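Local atomic coordinates of putative uncharacterized protein (Bacteroides eggerthii DSM 20697, PDB entry 5BYP), a protein that is of unknown function but carries a lipocalin-like domain of the calycin clan, whose barrel fold often serves to hold small hydrophobic molecules. Residues F39-F53 with L83-W95. Numbering follows the deposited sequence.
Sequences FLAYCMNKSGSYEGF and LVNSASYKNFFGW
Phe53 carries CG anti to its carbonyl carbon (chi1 -61°), which sets its ring against Phe93, a residue with the same first torsion, while Phe92 swings CG anti to its backbone N and reaches the same strands beside them. The edge of Phe93 is directed at one face of Phe53, with CE2 of Phe93 3.4 Å from CG of Phe53. The ring planes stand at 74°, an edge-to-face pair. Phe92 lies obliquely to Phe53, whose CE2 sits over one face of the Phe92 ring, offset toward the rim. The rim of Phe53 is closed in near its plane by Leu83 CD1, 3.9 Å from Phe53 CE1, and by Ser88 CB at CZ. Were this ring cut back to an alanine, Phe93 would probably lose the face its edge is aimed at, and a gap would be likely to open between Leu83, Ser88, Phe92 and Phe93.

On strand 39-43, Ala41 CB rests on Phe92 CE1 and Phe93 CZ together, 3.7 Å from Phe93 CZ. Cys43 lies along the CD2-CE2 flank of Phe92, with Cys43 CB 3.5 Å from Phe92 CE2. Its SG is at the ring edge. Phe39 CE2 lies 4.2 Å from Phe93 CE1. At the margin the Glu51 carboxylate rests on Ser88 CB, with Glu51 OE1 3.2 Å from that carbon and no hydrogen bond formed.

Backbone hydrogen bonds pair Ala41 with Phe53 and Cys43 with Glu51, holding the two strands as an antiparallel hairpin. Beyond it, Leu68 backs Phe93 and Ile30 touches Phe92. Helix 87-92, begun by Ser86 as N-cap, runs nearly at right angles to strand 39-43 (96°), and the cluster of Phe53, Phe92 and Phe93 packs the helical segment against the curled antiparallel sheet, consistent with a lipocalin-like barrel.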
ATOM      1  N   PHE A  39       9.418   1.367   1.617  1.00 81.86           N
ATOM      2  CA  PHE A  39       7.993   1.558   1.748  1.00 78.63           C
ATOM      3  C   PHE A  39       7.546   1.301   3.169  1.00 82.56           C
ATOM      4  O   PHE A  39       8.046   0.391   3.826  1.00 82.60           O
ATOM      5  CB  PHE A  39       7.259   0.640   0.779  1.00 78.12           C
ATOM      6  CG  PHE A  39       5.765   0.666   0.909  1.00 77.98           C
ATOM      7  CD1 PHE A  39       5.024   1.747   0.420  1.00 81.19           C
ATOM      8  CD2 PHE A  39       5.083  -0.395   1.507  1.00 78.55           C
ATOM      9  CE1 PHE A  39       3.635   1.777   0.541  1.00 80.55           C
ATOM     10  CE2 PHE A  39       3.681  -0.370   1.612  1.00 79.91           C
ATOM     11  CZ  PHE A  39       2.970   0.713   1.121  1.00 78.20           C
ATOM     12  N   LEU A  40       6.609   2.123   3.644  1.00 79.41           N
ATOM     13  CA  LEU A  40       5.977   2.041   4.961  1.00 78.08           C
ATOM     14  C   LEU A  40       4.493   2.152   4.805  1.00 81.27           C
ATOM     15  O   LEU A  40       4.026   2.901   3.949  1.00 83.19           O
ATOM     16  CB  LEU A  40       6.483   3.177   5.880  1.00 80.16           C
ATOM     17  CG  LEU A  40       7.994   3.230   6.137  1.00 87.72           C
ATOM     18  CD1 LEU A  40       8.410   4.590   6.640  1.00 91.10           C
ATOM     19  CD2 LEU A  40       8.453   2.114   7.102  1.00 87.03           C
ATOM     20  N   ALA A  41       3.738   1.452   5.635  1.00 75.45           N
ATOM     21  CA  ALA A  41       2.285   1.546   5.631  1.00 75.50           C
ATOM     22  C   ALA A  41       1.765   1.400   7.067  1.00 85.45           C
ATOM     23  O   ALA A  41       2.352   0.630   7.845  1.00 85.02           O
ATOM     24  CB  ALA A  41       1.694   0.483   4.724  1.00 74.53           C
ATOM     25  N   TYR A  42       0.733   2.202   7.459  1.00 86.24           N
ATOM     26  CA  TYR A  42       0.185   2.147   8.825  1.00 88.55           C
ATOM     27  C   TYR A  42      -1.347   2.252   8.855  1.00 89.62           C
ATOM     28  O   TYR A  42      -1.949   3.022   8.092  1.00 87.43           O
ATOM     29  CB  TYR A  42       0.780   3.233   9.753  1.00 94.71           C
ATOM     30  CG  TYR A  42       1.936   4.028   9.188  1.00102.40           C
ATOM     31  CD1 TYR A  42       3.231   3.516   9.196  1.00105.50           C
ATOM     32  CD2 TYR A  42       1.764   5.339   8.778  1.00106.71           C
ATOM     33  CE1 TYR A  42       4.307   4.250   8.695  1.00109.66           C
ATOM     34  CE2 TYR A  42       2.834   6.097   8.305  1.00109.94           C
ATOM     35  CZ  TYR A  42       4.108   5.548   8.269  1.00122.95           C
ATOM     36  OH  TYR A  42       5.180   6.288   7.815  1.00136.42           O
ATOM     37  N   CYS A  43      -1.957   1.478   9.781  1.00 86.24           N
ATOM     38  CA  CYS A  43      -3.390   1.448  10.061  1.00 86.26           C
ATOM     39  C   CYS A  43      -3.621   2.021  11.418  1.00 93.19           C
ATOM     40  O   CYS A  43      -3.093   1.509  12.397  1.00 91.74           O
ATOM     41  CB  CYS A  43      -3.940   0.035   9.961  1.00 84.58           C
ATOM     42  SG  CYS A  43      -5.735  -0.046   9.987  1.00 88.70           S
HETATM   43  N   MSE A  44      -4.388   3.093  11.490  1.00 95.17           N
HETATM   44  CA  MSE A  44      -4.603   3.814  12.738  1.00 98.48           C
HETATM   45  C   MSE A  44      -5.670   3.195  13.604  1.00105.11           C
HETATM   46  O   MSE A  44      -6.273   2.172  13.267  1.00105.17           O
HETATM   47  CB  MSE A  44      -4.950   5.290  12.473  1.00102.19           C
HETATM   48  CG  MSE A  44      -3.739   6.114  12.013  1.00109.04           C
HETATM   49 SE   MSE A  44      -2.314   6.342  13.363  0.75118.31          SE
HETATM   50  CE  MSE A  44      -0.749   6.579  12.108  1.00113.04           C
ATOM     51  N   ASN A  45      -5.811   3.782  14.780  1.00104.37           N
ATOM     52  CA  ASN A  45      -6.774   3.473  15.815  1.00106.76           C
ATOM     53  C   ASN A  45      -6.844   4.710  16.718  1.00114.50           C
ATOM     54  O   ASN A  45      -5.810   5.126  17.255  1.00116.15           O
ATOM     55  CB  ASN A  45      -6.386   2.189  16.572  1.00103.38           C
ATOM     56  N   LYS A  46      -8.044   5.362  16.802  1.00111.29           N
ATOM     57  CA  LYS A  46      -8.291   6.573  17.621  1.00113.77           C
ATOM     58  C   LYS A  46      -7.866   6.340  19.066  1.00117.18           C
ATOM     59  O   LYS A  46      -7.816   7.273  19.871  1.00119.81           O
ATOM     60  CB  LYS A  46      -9.771   6.991  17.558  1.00118.97           C
ATOM     61  N   SER A  47      -7.580   5.069  19.376  1.00110.60           N
ATOM     62  CA  SER A  47      -7.030   4.542  20.616  1.00110.61           C
ATOM     63  C   SER A  47      -5.783   5.325  21.034  1.00113.05           C
ATOM     64  O   SER A  47      -5.759   5.880  22.138  1.00118.30           O
ATOM     65  CB  SER A  47      -6.669   3.071  20.418  1.00107.86           C
ATOM     66  OG  SER A  47      -5.889   2.930  19.239  1.00 98.50           O
ATOM     67  N   GLY A  48      -4.818   5.427  20.104  1.00100.92           N
ATOM     68  CA  GLY A  48      -3.509   6.052  20.294  1.00 99.44           C
ATOM     69  C   GLY A  48      -2.391   5.107  19.887  1.00 98.27           C
ATOM     70  O   GLY A  48      -1.224   5.294  20.247  1.00 98.34           O
ATOM     71  N   SER A  49      -2.754   4.091  19.123  1.00 89.97           N
ATOM     72  CA  SER A  49      -1.861   3.051  18.651  1.00 85.70           C
ATOM     73  C   SER A  49      -2.109   2.816  17.184  1.00 83.40           C
ATOM     74  O   SER A  49      -3.194   3.114  16.699  1.00 83.57           O
ATOM     75  CB  SER A  49      -2.102   1.772  19.447  1.00 90.40           C
ATOM     76  OG  SER A  49      -1.202   0.741  19.084  1.00104.31           O
ATOM     77  N   TYR A  50      -1.113   2.326  16.468  1.00 77.45           N
ATOM     78  CA  TYR A  50      -1.238   1.993  15.042  1.00 75.68           C
ATOM     79  C   TYR A  50      -0.424   0.742  14.680  1.00 78.88           C
ATOM     80  O   TYR A  50       0.586   0.428  15.307  1.00 78.75           O
ATOM     81  CB  TYR A  50      -0.826   3.175  14.116  1.00 77.93           C
ATOM     82  CG  TYR A  50       0.596   3.668  14.284  1.00 81.02           C
ATOM     83  CD1 TYR A  50       0.900   4.674  15.188  1.00 86.05           C
ATOM     84  CD2 TYR A  50       1.627   3.178  13.486  1.00 80.76           C
ATOM     85  CE1 TYR A  50       2.212   5.116  15.372  1.00 89.78           C
ATOM     86  CE2 TYR A  50       2.952   3.597  13.670  1.00 83.01           C
ATOM     87  CZ  TYR A  50       3.239   4.575  14.610  1.00 93.00           C
ATOM     88  OH  TYR A  50       4.535   5.017  14.795  1.00 89.49           O
ATOM     89  N   GLU A  51      -0.872   0.028  13.669  1.00 75.94           N
ATOM     90  CA  GLU A  51      -0.148  -1.148  13.191  1.00 74.50           C
ATOM     91  C   GLU A  51       0.590  -0.773  11.909  1.00 75.76           C
ATOM     92  O   GLU A  51       0.043  -0.033  11.088  1.00 76.16           O
ATOM     93  CB  GLU A  51      -1.111  -2.326  12.972  1.00 75.31           C
ATOM     94  CG  GLU A  51      -0.411  -3.675  12.900  1.00 86.27           C
ATOM     95  CD  GLU A  51      -0.991  -4.655  11.888  1.00115.68           C
ATOM     96  OE1 GLU A  51      -2.055  -4.357  11.285  1.00107.35           O
ATOM     97  OE2 GLU A  51      -0.373  -5.730  11.702  1.00108.80           O
ATOM     98  N   GLY A  52       1.821  -1.236  11.785  1.00 70.95           N
ATOM     99  CA  GLY A  52       2.681  -0.916  10.656  1.00 71.26           C
ATOM    100  C   GLY A  52       3.203  -2.077   9.818  1.00 74.78           C
ATOM    101  O   GLY A  52       3.281  -3.223  10.280  1.00 71.58           O
ATOM    102  N   PHE A  53       3.573  -1.755   8.562  1.00 71.92           N
ATOM    103  CA  PHE A  53       4.112  -2.672   7.569  1.00 71.35           C
ATOM    104  C   PHE A  53       5.230  -2.013   6.831  1.00 77.93           C
ATOM    105  O   PHE A  53       5.287  -0.794   6.788  1.00 78.99           O
ATOM    106  CB  PHE A  53       3.028  -3.108   6.594  1.00 71.91           C
ATOM    107  CG  PHE A  53       1.896  -3.836   7.242  1.00 73.68           C
ATOM    108  CD1 PHE A  53       1.986  -5.189   7.515  1.00 75.69           C
ATOM    109  CD2 PHE A  53       0.699  -3.183   7.520  1.00 76.92           C
ATOM    110  CE1 PHE A  53       0.911  -5.870   8.092  1.00 76.78           C
ATOM    111  CE2 PHE A  53      -0.366  -3.860   8.092  1.00 78.69           C
ATOM    112  CZ  PHE A  53      -0.254  -5.198   8.379  1.00 76.01           C
ATOM    113  N   LEU A  83       3.161 -13.552   7.764  1.00 70.56           N
ATOM    114  CA  LEU A  83       2.672 -12.203   7.465  1.00 68.85           C
ATOM    115  C   LEU A  83       1.473 -12.233   6.536  1.00 73.70           C
ATOM    116  O   LEU A  83       0.450 -11.644   6.857  1.00 73.09           O
ATOM    117  CB  LEU A  83       3.814 -11.361   6.833  1.00 67.89           C
ATOM    118  CG  LEU A  83       3.424 -10.075   6.098  1.00 71.82           C
ATOM    119  CD1 LEU A  83       2.948  -9.032   7.058  1.00 72.59           C
ATOM    120  CD2 LEU A  83       4.584  -9.542   5.256  1.00 70.20           C
ATOM    121  N   VAL A  84       1.619 -12.876   5.355  1.00 72.90           N
ATOM    122  CA  VAL A  84       0.596 -12.875   4.298  1.00 73.57           C
ATOM    123  C   VAL A  84      -0.668 -13.655   4.700  1.00 78.33           C
ATOM    124  O   VAL A  84      -1.679 -13.523   4.014  1.00 79.46           O
ATOM    125  CB  VAL A  84       1.122 -13.347   2.909  1.00 77.18           C
ATOM    126  CG1 VAL A  84       2.079 -12.335   2.328  1.00 76.04           C
ATOM    127  CG2 VAL A  84       1.769 -14.722   2.976  1.00 77.85           C
ATOM    128  N   ASN A  85      -0.632 -14.423   5.808  1.00 76.14           N
ATOM    129  CA  ASN A  85      -1.788 -15.175   6.322  1.00 77.76           C
ATOM    130  C   ASN A  85      -2.447 -14.457   7.515  1.00 82.42           C
ATOM    131  O   ASN A  85      -3.478 -14.917   7.994  1.00 84.38           O
ATOM    132  CB  ASN A  85      -1.389 -16.610   6.738  1.00 78.94           C
ATOM    133  CG  ASN A  85      -0.995 -17.483   5.581  1.00 93.78           C
ATOM    134  OD1 ASN A  85      -1.785 -17.776   4.676  1.00 92.76           O
ATOM    135  ND2 ASN A  85       0.248 -17.888   5.560  1.00 77.34           N
ATOM    136  N   SER A  86      -1.853 -13.359   8.010  1.00 76.90           N
ATOM    137  CA  SER A  86      -2.408 -12.594   9.129  1.00 76.37           C
ATOM    138  C   SER A  86      -3.620 -11.825   8.677  1.00 82.71           C
ATOM    139  O   SER A  86      -3.609 -11.272   7.570  1.00 83.32           O
ATOM    140  CB  SER A  86      -1.361 -11.638   9.703  1.00 76.56           C
ATOM    141  OG  SER A  86      -1.088 -10.542   8.834  1.00 76.03           O
ATOM    142  N   ALA A  87      -4.651 -11.735   9.533  1.00 80.61           N
ATOM    143  CA  ALA A  87      -5.884 -11.000   9.234  1.00 81.28           C
ATOM    144  C   ALA A  87      -5.594  -9.510   8.936  1.00 85.72           C
ATOM    145  O   ALA A  87      -6.275  -8.897   8.112  1.00 85.90           O
ATOM    146  CB  ALA A  87      -6.856 -11.124  10.396  1.00 84.40           C
ATOM    147  N   SER A  88      -4.565  -8.955   9.587  1.00 81.48           N
ATOM    148  CA  SER A  88      -4.164  -7.562   9.459  1.00 80.56           C
ATOM    149  C   SER A  88      -3.763  -7.243   8.024  1.00 82.40           C
ATOM    150  O   SER A  88      -4.185  -6.228   7.476  1.00 84.21           O
ATOM    151  CB  SER A  88      -3.007  -7.273  10.403  1.00 86.48           C
ATOM    152  OG  SER A  88      -3.225  -7.833  11.693  1.00107.96           O
ATOM    153  N   TYR A  89      -2.991  -8.145   7.404  1.00 74.10           N
ATOM    154  CA  TYR A  89      -2.531  -8.065   6.027  1.00 70.16           C
ATOM    155  C   TYR A  89      -3.711  -8.274   5.071  1.00 75.34           C
ATOM    156  O   TYR A  89      -3.889  -7.514   4.110  1.00 75.65           O
ATOM    157  CB  TYR A  89      -1.421  -9.111   5.793  1.00 68.73           C
ATOM    158  CG  TYR A  89      -1.061  -9.326   4.347  1.00 68.11           C
ATOM    159  CD1 TYR A  89      -1.727 -10.277   3.577  1.00 70.18           C
ATOM    160  CD2 TYR A  89      -0.038  -8.598   3.748  1.00 67.69           C
ATOM    161  CE1 TYR A  89      -1.410 -10.469   2.234  1.00 68.64           C
ATOM    162  CE2 TYR A  89       0.264  -8.759   2.397  1.00 67.94           C
ATOM    163  CZ  TYR A  89      -0.395  -9.730   1.658  1.00 74.57           C
ATOM    164  OH  TYR A  89      -0.103  -9.907   0.338  1.00 76.89           O
ATOM    165  N   LYS A  90      -4.527  -9.276   5.340  1.00 73.99           N
ATOM    166  CA  LYS A  90      -5.704  -9.528   4.501  1.00 74.99           C
ATOM    167  C   LYS A  90      -6.674  -8.311   4.497  1.00 79.94           C
ATOM    168  O   LYS A  90      -7.179  -7.932   3.435  1.00 79.16           O
ATOM    169  CB  LYS A  90      -6.424 -10.799   4.951  1.00 75.65           C
ATOM    170  CG  LYS A  90      -5.734 -12.068   4.449  1.00 78.45           C
ATOM    171  CD  LYS A  90      -6.078 -13.275   5.316  1.00 87.65           C
ATOM    172  CE  LYS A  90      -5.558 -14.546   4.738  1.00 96.89           C
ATOM    173  NZ  LYS A  90      -5.753 -15.676   5.675  1.00118.18           N
ATOM    174  N   ASN A  91      -6.861  -7.661   5.654  1.00 76.30           N
ATOM    175  CA  ASN A  91      -7.758  -6.525   5.720  1.00 77.67           C
ATOM    176  C   ASN A  91      -7.127  -5.261   5.161  1.00 81.12           C
ATOM    177  O   ASN A  91      -7.833  -4.418   4.604  1.00 83.28           O
ATOM    178  CB  ASN A  91      -8.221  -6.271   7.159  1.00 85.79           C
ATOM    179  CG  ASN A  91      -8.924  -7.429   7.834  1.00109.24           C
ATOM    180  OD1 ASN A  91      -9.223  -8.475   7.223  1.00100.82           O
ATOM    181  ND2 ASN A  91      -9.121  -7.299   9.143  1.00103.13           N
ATOM    182  N   PHE A  92      -5.837  -5.082   5.358  1.00 74.90           N
ATOM    183  CA  PHE A  92      -5.192  -3.864   4.948  1.00 72.69           C
ATOM    184  C   PHE A  92      -4.743  -3.942   3.498  1.00 77.34           C
ATOM    185  O   PHE A  92      -5.114  -3.094   2.702  1.00 78.42           O
ATOM    186  CB  PHE A  92      -4.032  -3.602   5.869  1.00 73.68           C
ATOM    187  CG  PHE A  92      -3.440  -2.233   5.769  1.00 75.24           C
ATOM    188  CD1 PHE A  92      -2.395  -1.978   4.902  1.00 76.55           C
ATOM    189  CD2 PHE A  92      -3.866  -1.213   6.610  1.00 78.33           C
ATOM    190  CE1 PHE A  92      -1.809  -0.719   4.848  1.00 78.98           C
ATOM    191  CE2 PHE A  92      -3.269   0.044   6.563  1.00 81.15           C
ATOM    192  CZ  PHE A  92      -2.251   0.285   5.680  1.00 78.99           C
ATOM    193  N   PHE A  93      -3.974  -4.950   3.132  1.00 74.47           N
ATOM    194  CA  PHE A  93      -3.528  -5.004   1.759  1.00 74.57           C
ATOM    195  C   PHE A  93      -4.433  -5.856   0.898  1.00 81.46           C
ATOM    196  O   PHE A  93      -5.001  -5.336  -0.061  1.00 84.22           O
ATOM    197  CB  PHE A  93      -2.089  -5.501   1.674  1.00 74.61           C
ATOM    198  CG  PHE A  93      -1.118  -4.584   2.359  1.00 73.55           C
ATOM    199  CD1 PHE A  93      -0.780  -3.357   1.796  1.00 74.96           C
ATOM    200  CD2 PHE A  93      -0.584  -4.913   3.600  1.00 73.42           C
ATOM    201  CE1 PHE A  93       0.149  -2.514   2.417  1.00 74.93           C
ATOM    202  CE2 PHE A  93       0.331  -4.068   4.225  1.00 75.83           C
ATOM    203  CZ  PHE A  93       0.720  -2.886   3.612  1.00 73.23           C
ATOM    204  N   GLY A  94      -4.532  -7.150   1.218  1.00 77.29           N
ATOM    205  CA  GLY A  94      -5.306  -8.109   0.440  1.00 76.98           C
ATOM    206  C   GLY A  94      -4.609  -8.445  -0.861  1.00 79.43           C
ATOM    207  O   GLY A  94      -5.245  -8.890  -1.811  1.00 80.04           O
ATOM    208  N   TRP A  95      -3.290  -8.250  -0.903  1.00 75.33           N
ATOM    209  CA  TRP A  95      -2.459  -8.459  -2.095  1.00 76.35           C
ATOM    210  C   TRP A  95      -2.161  -9.938  -2.378  1.00 82.01           C
ATOM    211  O   TRP A  95      -1.421 -10.240  -3.330  1.00 84.58           O
ATOM    212  CB  TRP A  95      -1.129  -7.702  -1.963  1.00 73.83           C
ATOM    213  CG  TRP A  95      -1.262  -6.215  -1.831  1.00 74.98           C
ATOM    214  CD1 TRP A  95      -2.391  -5.466  -2.003  1.00 78.86           C
ATOM    215  CD2 TRP A  95      -0.193  -5.288  -1.618  1.00 74.32           C
ATOM    216  NE1 TRP A  95      -2.099  -4.130  -1.847  1.00 78.37           N
ATOM    217  CE2 TRP A  95      -0.760  -3.993  -1.598  1.00 78.43           C
ATOM    218  CE3 TRP A  95       1.185  -5.430  -1.358  1.00 74.63           C
ATOM    219  CZ2 TRP A  95      -0.005  -2.857  -1.339  1.00 77.63           C
ATOM    220  CZ3 TRP A  95       1.929  -4.302  -1.083  1.00 76.29           C
ATOM    221  CH2 TRP A  95       1.341  -3.031  -1.086  1.00 77.56           C
TER